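Local atomic coordinates of pumilio domain-containing protein 7 (Caenorhabditis elegans, PDB entry 3V71), a protein that binds the consensus sequence 5'-CUCUGUAUCUUGU-3' in mRNA 3'-UTRs, modulates mRNA expression and stability, and acts redundantly with puf-5 and puf-6 in oocyte formation and early embryonic divisions. Residues Tyr39-Glu44 and Val79-Pro84; Ile74-Val79 and Ala108-Gln113; Ala85-Leu90 and Lys118-Asn123; Gln208-Leu213 and Gly242-Tyr247; Ala283-Met288 and Leu345-Trp350. One frame throughout, in Å; residues are numbered along the deposited sequence.

How the contacts relate
The five contacts sample several joints along one all-helical PUF solenoid. Contacts 1, 2 and 3 cluster near the N-terminal end: contacts 1 and 2 share Val79 and both use helix 71-80, while contact 3 joins helix 84-96 to the turn into helix 121-132, the elements that follow the two helices of contact 2. Contact 1 lies at the surface, joining two turns through a leucine methyl. Contact 2 is buried, nearest the RNA and dominated by valines. Contact 3 is partly buried, pairing an aromatic ring with polar side chains. Contact 4, also buried, has an apolar middle and a histidine-tyrosine bond at its rim. Contact 5, partly buried at the other end, relies on aromatic and leucine packing without any hydrogen bond across it.

Contact 1 of 5, residues Tyr39-Glu44 and Val79-Pro84; sequences YPLDSE and VELATP
Tyr39 opens a turn-to-turn contact in which the loop after helix 29-37 meets the turn after helix 71-80, joining two neighbouring predicted Pumilio repeats of the PUF solenoid. With CG anti to the backbone N (chi1 -178°), its ring presents an edge rather than a face to Leu81: CD2 of Tyr39 lies 4.0 Å from CD2 of Leu81, close to the ring plane. Pro40 contributes through its backbone, its O standing 3.8 Å from the same Leu81 CD2. Leu41 then follows on that methyl, its CA 3.9 Å from Leu81 CD2 and its CG at 4.2 Å, the two leucines meeting at a slant. One methyl is thus touched by three consecutive residues, although no hydrogen bond joins the two segments directly. Arg48 of helix 46-56 supplies a polar link instead, its NH1 bonded to Pro40 O and its NH2 to Leu81 O. Farther along, Ser43 faces Thr83, the N-cap of helix 84-96. The threonine divides its branches between two tasks: OG1 (chi1 79°) caps the backbone N of Glu86, while the CG2 methyl of Thr83 turns to the serine and lies 3.2 Å from Ser43 CB.

Contact 2 of 5, residues Ile74-Val79 and Ala108-Gln113; sequences IVQKLV and ACRVVQ
Val75 and Val111 face each other across two almost parallel helices, the axes of the short segments approaching to 9.6 Å with 6° between their directions. Such side-by-side stacking of equivalent helices in adjacent predicted Pumilio repeats is the basis of the PUF solenoid, and this pair comes within about 9 Å of the bound RNA at the nearest atoms. The centre is purely apolar. In both valines CG1 stands anti to the backbone N (chi1 -178° and 178°), and these branches meet, Val75 CG1 to Val111 CG1 3.7 Å, with the side chains crossing at about a right angle. One turn on, Val79 CG2 reaches Val111 CG1 at 4.4 Å, so one Val111 methyl meets two valines. Phe62 and Leu65 of helix 59-66 also touch Val75. Gln76 extends along the rim, its amide hydrogen-bonded to Asn72 OD1 in its own helix. Its chain also covers the second branch of Val111, CG of Gln76 lying 4.2 Å from CG2 of Val111, and its NE2 rests 3.9 Å from Arg110 CB.

Contact 3 of 5, residues Ala85-Leu90 and Lys118-Asn123; sequences AEQREL and KFDHSN
Gln87 lays its side-chain amide between Asp120 and Asn123, where helix 84-96 meets the turn into helix 121-132 at a joint between two predicted repeats of the PUF solenoid. NE2 of Gln87 donates a weak but fairly straight bond to OD1 of Asp120, 3.3 Å long with an angle of 161° at the hydrogen. The same NE2 is also bonded to Ala82 O. At the other polar atom of the amide, OE1 of Gln87 is approached by ND2 of Asn123, but the modelled 2.3 Å between these two atoms is too short to be trusted in detail. The glutamine amide stands nearly perpendicular to both the carboxylate and the asparagine amide. With its chain extended beyond CG (chi2 168°), Gln87 runs across the Phe119 ring as it reaches these groups. Its CB sits over the middle of one ring face, a CH-pi contact 4.2 Å from the Phe119 centroid. A serine in place of Phe119 would probably leave the aliphatic part of Gln87 without its aromatic floor and open a gap beside Leu90. Val79, Leu91 and Met94 also pack on this ring. At its far corner, CZ of Phe119 touches CB of Leu90 at 4.1 Å.

Contact 4 of 5, residues Gln208-Leu213 and Gly242-Tyr247; sequences QLLHSL and GIMEMY
Leu210 fills the apolar centre with a single branch, its CD2, which meets three residues of helix 244-256 and the turn leading into it. The nearest is Met244, whose SD lies 4.0 Å from Leu210 CD2. The methionine achieves this by folding, the bend at chi2 (-36°) bringing the sulfur to the leucine. Ile243 adds its CG2 methyl 4.2 Å from Leu210 CD2, and the Tyr247 ring closes the group, CE2 at 4.5 Å from that same leucine carbon. Ile191 and Leu194 of helix 183-194 also touch Leu210, while Met214 packs against both Met244 and Tyr247. Outward from this centre the tyrosine ends in a polar contact at the more exposed rim. There OH of Tyr247 and ND1 of His211 form a hydrogen bond of 2.8 Å, in which either could be the donor. The OH lies at the histidine edge in its plane, ND1 lies in the plane of the tyrosine ring, and the two side chains cross at about a right angle. An apolar core with one polar rim bond thus joins helices 203-218 and 244-256, the kind of inter-repeat helix stacking from which the curved PUF solenoid is built.

Contact 5 of 5, residues Ala283-Met288 and Leu345-Trp350; sequences ALLHEM and LLYSGW
His286 turns its ND1 toward both Leu346 and Trp350, 3.3 Å from CD2 of the leucine and 3.6 Å from CZ2 of the tryptophan. ND1 comes in at the indole edge, near its plane, and the rings meet rim to rim with planes 38° apart. Beside it Leu285 extends CD2, with CG anti to its backbone N (chi1 178°), to within 3.4 Å of Tyr347 OH and 4.3 Å of Trp350 CZ3. An alanine in place of His286 would probably open a gap at the indole edge and leave the Leu346 methyls less covered. The two aromatics of 345-350 also pack on each other, Trp350 CZ3 lying 4.2 Å above the centre of the Tyr347 ring. In the shell behind, Cys327 of helix 316-330 touches both, and Phe277 packs against Leu285. The two short helical segments approach to 11.8 Å between axes, their directions 25° apart. This moderately inclined, same-direction packing joins helix 282-292 of predicted repeat 7 to helix 344-365, continuing the side-by-side helix stacking of the PUF solenoid toward its C-terminal end.

Contact 1 of 5, residues Tyr39-Glu44 and Val79-Pro84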
# COMPACT_ATOMS: atom_id res chain seq x y z
N TYR A 39 23.94 27.41 6.22
CA TYR A 39 23.19 27.99 5.13
C TYR A 39 22.23 29.00 5.75
O TYR A 39 21.35 28.63 6.54
CB TYR A 39 22.44 26.92 4.32
CG TYR A 39 21.69 27.46 3.13
CD1 TYR A 39 22.37 27.91 2.00
CD2 TYR A 39 20.30 27.52 3.12
CE1 TYR A 39 21.68 28.40 0.90
CE2 TYR A 39 19.61 28.01 2.03
CZ TYR A 39 20.30 28.45 0.92
OH TYR A 39 19.60 28.94 -0.16
N PRO A 40 22.42 30.28 5.43
CA PRO A 40 21.60 31.35 6.01
C PRO A 40 20.10 31.08 5.91
O PRO A 40 19.60 30.60 4.88
CB PRO A 40 21.99 32.58 5.17
CG PRO A 40 22.80 32.06 4.02
CD PRO A 40 23.43 30.80 4.50
N LEU A 41 19.40 31.38 7.00
CA LEU A 41 17.95 31.20 7.07
C LEU A 41 17.26 32.45 6.56
O LEU A 41 16.11 32.41 6.11
CB LEU A 41 17.52 30.89 8.51
CG LEU A 41 17.94 29.52 9.06
CD1 LEU A 41 19.46 29.39 9.18
CD2 LEU A 41 17.28 29.25 10.40
N ASP A 42 17.98 33.57 6.61
CA ASP A 42 17.48 34.81 6.06
C ASP A 42 17.46 34.72 4.54
O ASP A 42 18.51 34.78 3.89
CB ASP A 42 18.34 35.99 6.51
CG ASP A 42 17.89 37.32 5.92
OD1 ASP A 42 16.67 37.51 5.74
OD2 ASP A 42 18.76 38.16 5.62
N SER A 43 16.27 34.58 3.97
CA SER A 43 16.13 34.48 2.52
C SER A 43 16.74 35.69 1.84
O SER A 43 16.85 35.73 0.61
CB SER A 43 14.65 34.39 2.14
OG SER A 43 13.98 35.61 2.38
N GLU A 44 17.13 36.68 2.64
CA GLU A 44 17.58 37.96 2.10
C GLU A 44 19.09 38.13 2.20
O GLU A 44 19.64 39.08 1.65
CB GLU A 44 16.87 39.11 2.82
CG GLU A 44 16.77 40.37 1.99
CD GLU A 44 16.01 40.14 0.69
OE1 GLU A 44 14.76 40.15 0.72
OE2 GLU A 44 16.66 39.96 -0.36
N VAL A 79 15.66 23.55 -0.58
CA VAL A 79 14.25 23.38 -0.89
C VAL A 79 13.33 23.77 0.27
O VAL A 79 12.38 24.53 0.09
CB VAL A 79 13.97 21.94 -1.36
CG1 VAL A 79 12.48 21.66 -1.42
CG2 VAL A 79 14.63 21.70 -2.71
N GLU A 80 13.62 23.25 1.46
CA GLU A 80 12.79 23.55 2.61
C GLU A 80 12.76 25.04 2.93
O GLU A 80 11.75 25.55 3.43
CB GLU A 80 13.24 22.75 3.83
CG GLU A 80 14.73 22.50 3.90
CD GLU A 80 15.16 22.00 5.26
OE1 GLU A 80 14.70 22.58 6.27
OE2 GLU A 80 15.94 21.02 5.32
N LEU A 81 13.86 25.73 2.64
CA LEU A 81 13.98 27.16 2.92
C LEU A 81 13.63 28.04 1.72
O LEU A 81 13.65 29.27 1.81
CB LEU A 81 15.38 27.50 3.42
CG LEU A 81 15.81 27.03 4.82
CD1 LEU A 81 16.21 25.56 4.82
CD2 LEU A 81 16.96 27.87 5.35
N ALA A 82 13.28 27.42 0.60
CA ALA A 82 13.08 28.15 -0.65
C ALA A 82 11.92 29.15 -0.60
O ALA A 82 10.79 28.79 -0.28
CB ALA A 82 12.90 27.18 -1.82
N THR A 83 12.22 30.40 -0.94
CA THR A 83 11.18 31.40 -1.11
C THR A 83 10.44 31.06 -2.39
O THR A 83 10.91 30.24 -3.18
CB THR A 83 11.78 32.82 -1.21
OG1 THR A 83 12.29 33.04 -2.53
CG2 THR A 83 12.90 33.00 -0.20
N PRO A 84 9.26 31.68 -2.60
CA PRO A 84 8.56 31.49 -3.88
C PRO A 84 9.50 31.65 -5.07
O PRO A 84 9.55 30.79 -5.95
CB PRO A 84 7.52 32.62 -3.85
CG PRO A 84 7.21 32.77 -2.40
CD PRO A 84 8.50 32.51 -1.66

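Contact 2 of 5, residues Ile74-Val79 and Ala108-Gln113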
# COMPACT_ATOMS: atom_id res chain seq x y z
N ILE A 74 22.09 18.95 0.43
CA ILE A 74 22.15 20.40 0.35
C ILE A 74 21.07 20.92 -0.58
O ILE A 74 20.51 21.99 -0.35
CB ILE A 74 23.55 20.91 -0.09
CG1 ILE A 74 23.64 22.43 0.03
CG2 ILE A 74 23.87 20.48 -1.51
CD1 ILE A 74 23.38 22.95 1.44
N VAL A 75 20.76 20.16 -1.63
CA VAL A 75 19.67 20.56 -2.51
C VAL A 75 18.37 20.54 -1.72
O VAL A 75 17.44 21.31 -2.00
CB VAL A 75 19.54 19.63 -3.71
CG1 VAL A 75 18.42 20.10 -4.63
CG2 VAL A 75 20.86 19.56 -4.46
N GLN A 76 18.31 19.66 -0.73
CA GLN A 76 17.15 19.57 0.14
C GLN A 76 17.06 20.77 1.04
O GLN A 76 16.00 21.37 1.18
CB GLN A 76 17.21 18.30 0.97
CG GLN A 76 16.92 17.05 0.16
CD GLN A 76 16.69 15.85 1.04
OE1 GLN A 76 15.82 15.87 1.92
NE2 GLN A 76 17.48 14.79 0.85
N LYS A 77 18.18 21.12 1.65
CA LYS A 77 18.25 22.32 2.47
C LYS A 77 17.78 23.50 1.65
O LYS A 77 17.04 24.34 2.15
CB LYS A 77 19.68 22.55 2.96
CG LYS A 77 19.80 23.65 3.99
CD LYS A 77 19.13 23.26 5.30
CE LYS A 77 19.45 24.28 6.39
NZ LYS A 77 18.89 23.87 7.71
N LEU A 78 18.20 23.57 0.39
CA LEU A 78 17.79 24.67 -0.49
C LEU A 78 16.29 24.71 -0.66
O LEU A 78 15.71 25.77 -0.88
CB LEU A 78 18.42 24.53 -1.87
CG LEU A 78 19.92 24.67 -2.11
CD1 LEU A 78 20.13 24.89 -3.60
CD2 LEU A 78 20.52 25.82 -1.33
N VAL A 79 15.66 23.55 -0.58
CA VAL A 79 14.25 23.38 -0.89
C VAL A 79 13.33 23.77 0.27
O VAL A 79 12.38 24.53 0.09
CB VAL A 79 13.97 21.94 -1.36
CG1 VAL A 79 12.48 21.66 -1.42
CG2 VAL A 79 14.63 21.70 -2.71
N ALA A 108 17.97 11.55 -6.15
CA ALA A 108 17.26 12.68 -6.75
C ALA A 108 15.78 12.63 -6.40
O ALA A 108 15.10 13.66 -6.40
CB ALA A 108 17.46 12.68 -8.25
N CYS A 109 15.30 11.43 -6.08
CA CYS A 109 13.93 11.16 -5.66
C CYS A 109 13.51 11.97 -4.43
O CYS A 109 12.45 12.59 -4.41
CB CYS A 109 13.78 9.66 -5.35
SG CYS A 109 12.09 9.02 -5.35
N ARG A 110 14.35 11.93 -3.40
CA ARG A 110 14.10 12.61 -2.13
C ARG A 110 13.93 14.10 -2.32
O ARG A 110 13.21 14.75 -1.56
CB ARG A 110 15.25 12.36 -1.17
CG ARG A 110 15.68 10.91 -1.09
CD ARG A 110 17.00 10.79 -0.39
NE ARG A 110 17.39 9.40 -0.19
CZ ARG A 110 18.53 9.03 0.39
NH1 ARG A 110 19.40 9.96 0.81
NH2 ARG A 110 18.81 7.74 0.54
N VAL A 111 14.60 14.65 -3.32
CA VAL A 111 14.47 16.07 -3.61
C VAL A 111 13.10 16.34 -4.22
O VAL A 111 12.41 17.30 -3.85
CB VAL A 111 15.57 16.54 -4.58
CG1 VAL A 111 15.39 18.02 -4.91
CG2 VAL A 111 16.95 16.27 -3.98
N VAL A 112 12.71 15.49 -5.17
CA VAL A 112 11.41 15.60 -5.80
C VAL A 112 10.33 15.56 -4.74
O VAL A 112 9.38 16.35 -4.76
CB VAL A 112 11.15 14.42 -6.76
CG1 VAL A 112 9.87 14.66 -7.52
CG2 VAL A 112 12.32 14.23 -7.71
N GLN A 113 10.48 14.63 -3.80
CA GLN A 113 9.51 14.41 -2.74
C GLN A 113 9.40 15.61 -1.83
O GLN A 113 8.30 16.08 -1.56
CB GLN A 113 9.91 13.20 -1.91
CG GLN A 113 9.70 11.87 -2.58
CD GLN A 113 9.89 10.74 -1.62
OE1 GLN A 113 9.08 10.54 -0.72
NE2 GLN A 113 11.00 10.01 -1.76

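Contact 3 of 5, residues Ala85-Leu90 and Lys118-Asn123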
# COMPACT_ATOMS: atom_id res chain seq x y z
N ALA A 85 10.24 32.76 -5.10
CA ALA A 85 11.17 33.02 -6.19
C ALA A 85 12.19 31.90 -6.34
O ALA A 85 12.52 31.49 -7.45
CB ALA A 85 11.87 34.35 -5.96
N GLU A 86 12.72 31.43 -5.21
CA GLU A 86 13.67 30.32 -5.22
C GLU A 86 13.02 29.05 -5.78
O GLU A 86 13.61 28.35 -6.59
CB GLU A 86 14.23 30.06 -3.82
CG GLU A 86 15.02 31.21 -3.23
CD GLU A 86 15.84 30.81 -2.01
OE1 GLU A 86 15.85 29.61 -1.66
OE2 GLU A 86 16.49 31.69 -1.39
N GLN A 87 11.80 28.77 -5.34
CA GLN A 87 11.10 27.57 -5.78
C GLN A 87 10.93 27.52 -7.29
O GLN A 87 10.90 26.44 -7.88
CB GLN A 87 9.72 27.48 -5.14
CG GLN A 87 9.73 27.36 -3.64
CD GLN A 87 8.34 27.56 -3.09
OE1 GLN A 87 7.40 27.75 -3.85
NE2 GLN A 87 8.21 27.54 -1.76
N ARG A 88 10.80 28.68 -7.92
CA ARG A 88 10.58 28.72 -9.36
C ARG A 88 11.87 28.40 -10.10
O ARG A 88 11.86 27.83 -11.19
CB ARG A 88 10.02 30.07 -9.80
CG ARG A 88 8.73 30.46 -9.10
CD ARG A 88 8.10 31.68 -9.74
NE ARG A 88 7.31 32.46 -8.78
CZ ARG A 88 7.78 33.51 -8.10
NH1 ARG A 88 9.03 33.92 -8.26
NH2 ARG A 88 6.99 34.16 -7.25
N GLU A 89 13.00 28.76 -9.50
CA GLU A 89 14.29 28.41 -10.08
C GLU A 89 14.53 26.92 -9.95
O GLU A 89 14.91 26.26 -10.92
CB GLU A 89 15.42 29.21 -9.43
CG GLU A 89 15.87 30.39 -10.28
CD GLU A 89 16.07 29.99 -11.74
OE1 GLU A 89 15.17 30.28 -12.56
OE2 GLU A 89 17.13 29.40 -12.06
N LEU A 90 14.29 26.39 -8.75
CA LEU A 90 14.42 24.95 -8.52
C LEU A 90 13.50 24.20 -9.46
O LEU A 90 13.88 23.19 -10.05
CB LEU A 90 14.10 24.62 -7.06
CG LEU A 90 15.09 25.21 -6.05
CD1 LEU A 90 14.50 25.27 -4.65
CD2 LEU A 90 16.39 24.42 -6.07
N LYS A 118 7.07 20.89 0.38
CA LYS A 118 7.43 22.26 0.76
C LYS A 118 7.09 23.37 -0.24
O LYS A 118 6.92 24.51 0.17
CB LYS A 118 8.91 22.32 1.13
CG LYS A 118 9.25 21.52 2.37
CD LYS A 118 8.72 22.16 3.64
CE LYS A 118 8.83 21.23 4.84
NZ LYS A 118 10.20 20.66 5.02
N PHE A 119 7.00 23.06 -1.53
CA PHE A 119 6.63 24.09 -2.51
C PHE A 119 5.27 24.72 -2.21
O PHE A 119 4.62 24.40 -1.22
CB PHE A 119 6.62 23.55 -3.94
CG PHE A 119 7.99 23.43 -4.56
CD1 PHE A 119 9.13 23.54 -3.79
CD2 PHE A 119 8.12 23.20 -5.93
CE1 PHE A 119 10.39 23.42 -4.36
CE2 PHE A 119 9.37 23.09 -6.51
CZ PHE A 119 10.51 23.19 -5.72
N ASP A 120 4.85 25.62 -3.09
CA ASP A 120 3.59 26.33 -2.92
C ASP A 120 2.61 25.81 -3.95
O ASP A 120 3.03 25.17 -4.92
CB ASP A 120 3.80 27.83 -3.07
CG ASP A 120 4.56 28.43 -1.90
OD1 ASP A 120 5.03 27.66 -1.03
OD2 ASP A 120 4.69 29.68 -1.84
N HIS A 121 1.33 26.09 -3.75
CA HIS A 121 0.30 25.50 -4.59
C HIS A 121 0.64 25.68 -6.06
O HIS A 121 0.58 24.73 -6.85
CB HIS A 121 -1.08 26.09 -4.31
CG HIS A 121 -2.15 25.57 -5.23
ND1 HIS A 121 -2.42 26.15 -6.45
CD2 HIS A 121 -2.97 24.50 -5.13
CE1 HIS A 121 -3.38 25.47 -7.06
NE2 HIS A 121 -3.73 24.46 -6.27
N SER A 122 0.99 26.90 -6.42
CA SER A 122 1.31 27.24 -7.80
C SER A 122 2.42 26.35 -8.35
O SER A 122 2.28 25.79 -9.44
CB SER A 122 1.73 28.71 -7.89
OG SER A 122 1.87 29.27 -6.59
N ASN A 123 3.50 26.21 -7.59
CA ASN A 123 4.66 25.44 -8.00
C ASN A 123 4.42 23.95 -8.03
O ASN A 123 4.68 23.28 -9.04
CB ASN A 123 5.84 25.75 -7.09
CG ASN A 123 6.26 27.19 -7.17
OD1 ASN A 123 6.12 27.82 -8.22
ND2 ASN A 123 6.77 27.73 -6.07

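Contact 4 of 5, residues Gln208-Leu213 and Gly242-Tyr247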
# COMPACT_ATOMS: atom_id res chain seq x y z
N GLN A 208 -16.70 8.99 -4.51
CA GLN A 208 -17.06 8.67 -5.88
C GLN A 208 -15.83 8.16 -6.62
O GLN A 208 -15.94 7.41 -7.60
CB GLN A 208 -17.64 9.88 -6.61
CG GLN A 208 -19.02 10.31 -6.13
CD GLN A 208 -19.62 11.40 -7.01
OE1 GLN A 208 -19.93 11.16 -8.18
NE2 GLN A 208 -19.79 12.60 -6.45
N LEU A 209 -14.66 8.58 -6.16
CA LEU A 209 -13.41 8.21 -6.80
C LEU A 209 -13.02 6.82 -6.34
O LEU A 209 -12.51 6.02 -7.12
CB LEU A 209 -12.31 9.22 -6.48
CG LEU A 209 -12.43 10.59 -7.16
CD1 LEU A 209 -11.61 11.64 -6.43
CD2 LEU A 209 -12.06 10.51 -8.64
N LEU A 210 -13.27 6.55 -5.07
CA LEU A 210 -13.05 5.23 -4.49
C LEU A 210 -13.90 4.18 -5.18
O LEU A 210 -13.45 3.07 -5.44
CB LEU A 210 -13.39 5.25 -3.00
CG LEU A 210 -12.99 4.04 -2.15
CD1 LEU A 210 -11.49 3.81 -2.24
CD2 LEU A 210 -13.42 4.26 -0.71
N HIS A 211 -15.15 4.55 -5.47
CA HIS A 211 -16.11 3.61 -6.02
C HIS A 211 -15.72 3.12 -7.41
O HIS A 211 -15.83 1.94 -7.70
CB HIS A 211 -17.52 4.20 -6.04
CG HIS A 211 -18.57 3.20 -6.44
ND1 HIS A 211 -19.04 2.23 -5.58
CD2 HIS A 211 -19.21 3.00 -7.61
CE1 HIS A 211 -19.93 1.48 -6.21
NE2 HIS A 211 -20.05 1.93 -7.44
N SER A 212 -15.27 4.04 -8.26
CA SER A 212 -14.87 3.67 -9.62
C SER A 212 -13.63 2.79 -9.55
O SER A 212 -13.42 1.92 -10.39
CB SER A 212 -14.57 4.91 -10.46
OG SER A 212 -13.43 5.60 -9.96
N LEU A 213 -12.81 3.04 -8.54
CA LEU A 213 -11.63 2.24 -8.30
C LEU A 213 -12.04 0.87 -7.77
O LEU A 213 -11.68 -0.16 -8.33
CB LEU A 213 -10.75 2.92 -7.27
CG LEU A 213 -9.28 2.95 -7.64
CD1 LEU A 213 -8.95 4.30 -8.26
CD2 LEU A 213 -8.41 2.64 -6.42
N GLY A 242 -13.98 1.77 7.88
CA GLY A 242 -14.95 2.78 7.49
C GLY A 242 -15.94 2.28 6.48
O GLY A 242 -16.53 1.21 6.63
N ILE A 243 -16.14 3.07 5.44
CA ILE A 243 -17.01 2.68 4.35
C ILE A 243 -16.37 1.51 3.62
O ILE A 243 -16.93 0.96 2.68
CB ILE A 243 -17.24 3.84 3.38
CG1 ILE A 243 -18.38 3.52 2.40
CG2 ILE A 243 -15.96 4.16 2.64
CD1 ILE A 243 -18.77 4.67 1.50
N MET A 244 -15.18 1.13 4.06
CA MET A 244 -14.52 -0.01 3.44
C MET A 244 -15.29 -1.29 3.75
O MET A 244 -15.25 -2.24 2.97
CB MET A 244 -13.06 -0.12 3.90
CG MET A 244 -12.11 0.78 3.14
SD MET A 244 -12.53 0.98 1.40
CE MET A 244 -11.78 -0.47 0.68
N GLU A 245 -15.99 -1.30 4.88
CA GLU A 245 -16.75 -2.46 5.30
C GLU A 245 -17.82 -2.82 4.28
O GLU A 245 -18.11 -3.99 4.06
CB GLU A 245 -17.38 -2.20 6.66
CG GLU A 245 -16.36 -1.91 7.74
CD GLU A 245 -16.99 -1.83 9.12
OE1 GLU A 245 -18.20 -1.51 9.21
OE2 GLU A 245 -16.27 -2.08 10.11
N MET A 246 -18.41 -1.80 3.66
CA MET A 246 -19.37 -2.01 2.59
C MET A 246 -18.77 -2.81 1.44
O MET A 246 -19.43 -3.67 0.85
CB MET A 246 -19.90 -0.65 2.10
CG MET A 246 -20.85 -0.71 0.92
SD MET A 246 -21.50 0.92 0.45
CE MET A 246 -20.09 1.63 -0.40
N TYR A 247 -17.50 -2.56 1.12
CA TYR A 247 -16.83 -3.29 0.05
C TYR A 247 -16.36 -4.67 0.51
O TYR A 247 -16.37 -5.64 -0.26
CB TYR A 247 -15.67 -2.46 -0.52
CG TYR A 247 -16.15 -1.21 -1.24
CD1 TYR A 247 -16.63 -1.29 -2.54
CD2 TYR A 247 -16.14 0.03 -0.61
CE1 TYR A 247 -17.09 -0.16 -3.20
CE2 TYR A 247 -16.60 1.16 -1.26
CZ TYR A 247 -17.07 1.06 -2.56
OH TYR A 247 -17.53 2.18 -3.22

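Contact 5 of 5, residues Ala283-Met288 and Leu345-Trp350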
# COMPACT_ATOMS: atom_id res chain seq x y z
N ALA A 283 -23.76 -12.60 9.89
CA ALA A 283 -24.61 -13.23 8.89
C ALA A 283 -23.83 -13.73 7.68
O ALA A 283 -24.21 -14.70 7.03
CB ALA A 283 -25.71 -12.28 8.45
N LEU A 284 -22.73 -13.04 7.36
CA LEU A 284 -21.83 -13.50 6.32
C LEU A 284 -20.94 -14.62 6.86
O LEU A 284 -20.61 -15.57 6.15
CB LEU A 284 -20.99 -12.35 5.77
CG LEU A 284 -21.69 -11.52 4.69
CD1 LEU A 284 -20.76 -10.45 4.11
CD2 LEU A 284 -22.20 -12.43 3.59
N LEU A 285 -20.57 -14.52 8.13
CA LEU A 285 -19.81 -15.57 8.78
C LEU A 285 -20.63 -16.86 8.84
O LEU A 285 -20.09 -17.96 8.62
CB LEU A 285 -19.39 -15.16 10.18
CG LEU A 285 -18.62 -16.24 10.94
CD1 LEU A 285 -17.29 -16.54 10.25
CD2 LEU A 285 -18.40 -15.84 12.37
N HIS A 286 -21.91 -16.72 9.16
CA HIS A 286 -22.81 -17.87 9.27
C HIS A 286 -22.95 -18.63 7.94
O HIS A 286 -23.07 -19.85 7.92
CB HIS A 286 -24.18 -17.44 9.80
CG HIS A 286 -25.24 -18.50 9.70
ND1 HIS A 286 -25.37 -19.51 10.63
CD2 HIS A 286 -26.20 -18.71 8.78
CE1 HIS A 286 -26.37 -20.29 10.28
NE2 HIS A 286 -26.89 -19.83 9.16
N GLU A 287 -22.93 -17.89 6.84
CA GLU A 287 -23.05 -18.50 5.52
C GLU A 287 -21.72 -19.06 5.03
O GLU A 287 -21.68 -19.92 4.15
CB GLU A 287 -23.61 -17.50 4.51
CG GLU A 287 -24.92 -16.87 4.94
CD GLU A 287 -25.72 -16.34 3.76
OE1 GLU A 287 -25.34 -16.64 2.61
OE2 GLU A 287 -26.73 -15.62 3.99
N MET A 288 -20.61 -18.57 5.57
CA MET A 288 -19.33 -19.15 5.23
C MET A 288 -19.23 -20.49 5.91
O MET A 288 -18.90 -21.50 5.27
CB MET A 288 -18.18 -18.25 5.68
CG MET A 288 -17.78 -17.23 4.64
SD MET A 288 -17.05 -15.78 5.39
CE MET A 288 -15.30 -16.19 5.32
N LEU A 345 -25.00 -20.49 20.55
CA LEU A 345 -25.30 -21.89 20.37
C LEU A 345 -24.95 -22.30 18.95
O LEU A 345 -24.80 -23.47 18.64
CB LEU A 345 -26.78 -22.16 20.65
CG LEU A 345 -27.13 -23.62 20.92
CD1 LEU A 345 -26.20 -24.19 22.00
CD2 LEU A 345 -28.59 -23.77 21.31
N LEU A 346 -24.83 -21.29 18.09
CA LEU A 346 -24.48 -21.48 16.69
C LEU A 346 -22.97 -21.76 16.56
O LEU A 346 -22.55 -22.69 15.88
CB LEU A 346 -24.88 -20.24 15.90
CG LEU A 346 -24.79 -20.25 14.38
CD1 LEU A 346 -25.68 -21.33 13.82
CD2 LEU A 346 -25.16 -18.90 13.82
N TYR A 347 -22.18 -20.94 17.24
CA TYR A 347 -20.75 -21.18 17.37
C TYR A 347 -20.51 -22.56 17.96
O TYR A 347 -19.69 -23.33 17.48
CB TYR A 347 -20.13 -20.13 18.30
CG TYR A 347 -19.71 -18.85 17.62
CD1 TYR A 347 -18.47 -18.74 17.02
CD2 TYR A 347 -20.55 -17.74 17.60
CE1 TYR A 347 -18.06 -17.56 16.40
CE2 TYR A 347 -20.15 -16.55 16.99
CZ TYR A 347 -18.90 -16.47 16.39
OH TYR A 347 -18.48 -15.30 15.77
N SER A 348 -21.24 -22.85 19.03
CA SER A 348 -21.18 -24.15 19.69
C SER A 348 -21.43 -25.26 18.68
O SER A 348 -20.79 -26.31 18.72
CB SER A 348 -22.23 -24.21 20.80
OG SER A 348 -22.08 -25.40 21.55
N GLY A 349 -22.37 -25.03 17.77
CA GLY A 349 -22.67 -25.99 16.74
C GLY A 349 -21.46 -26.29 15.89
O GLY A 349 -21.19 -27.45 15.56
N TRP A 350 -20.72 -25.24 15.55
CA TRP A 350 -19.58 -25.34 14.64
C TRP A 350 -18.36 -25.98 15.29
O TRP A 350 -17.70 -26.85 14.72
CB TRP A 350 -19.21 -23.97 14.11
CG TRP A 350 -20.33 -23.33 13.34
CD1 TRP A 350 -21.33 -23.96 12.66
CD2 TRP A 350 -20.56 -21.92 13.19
NE1 TRP A 350 -22.16 -23.04 12.09
CE2 TRP A 350 -21.72 -21.78 12.39
CE3 TRP A 350 -19.90 -20.77 13.64
CZ2 TRP A 350 -22.23 -20.53 12.04
CZ3 TRP A 350 -20.42 -19.53 13.29
CH2 TRP A 350 -21.57 -19.42 12.50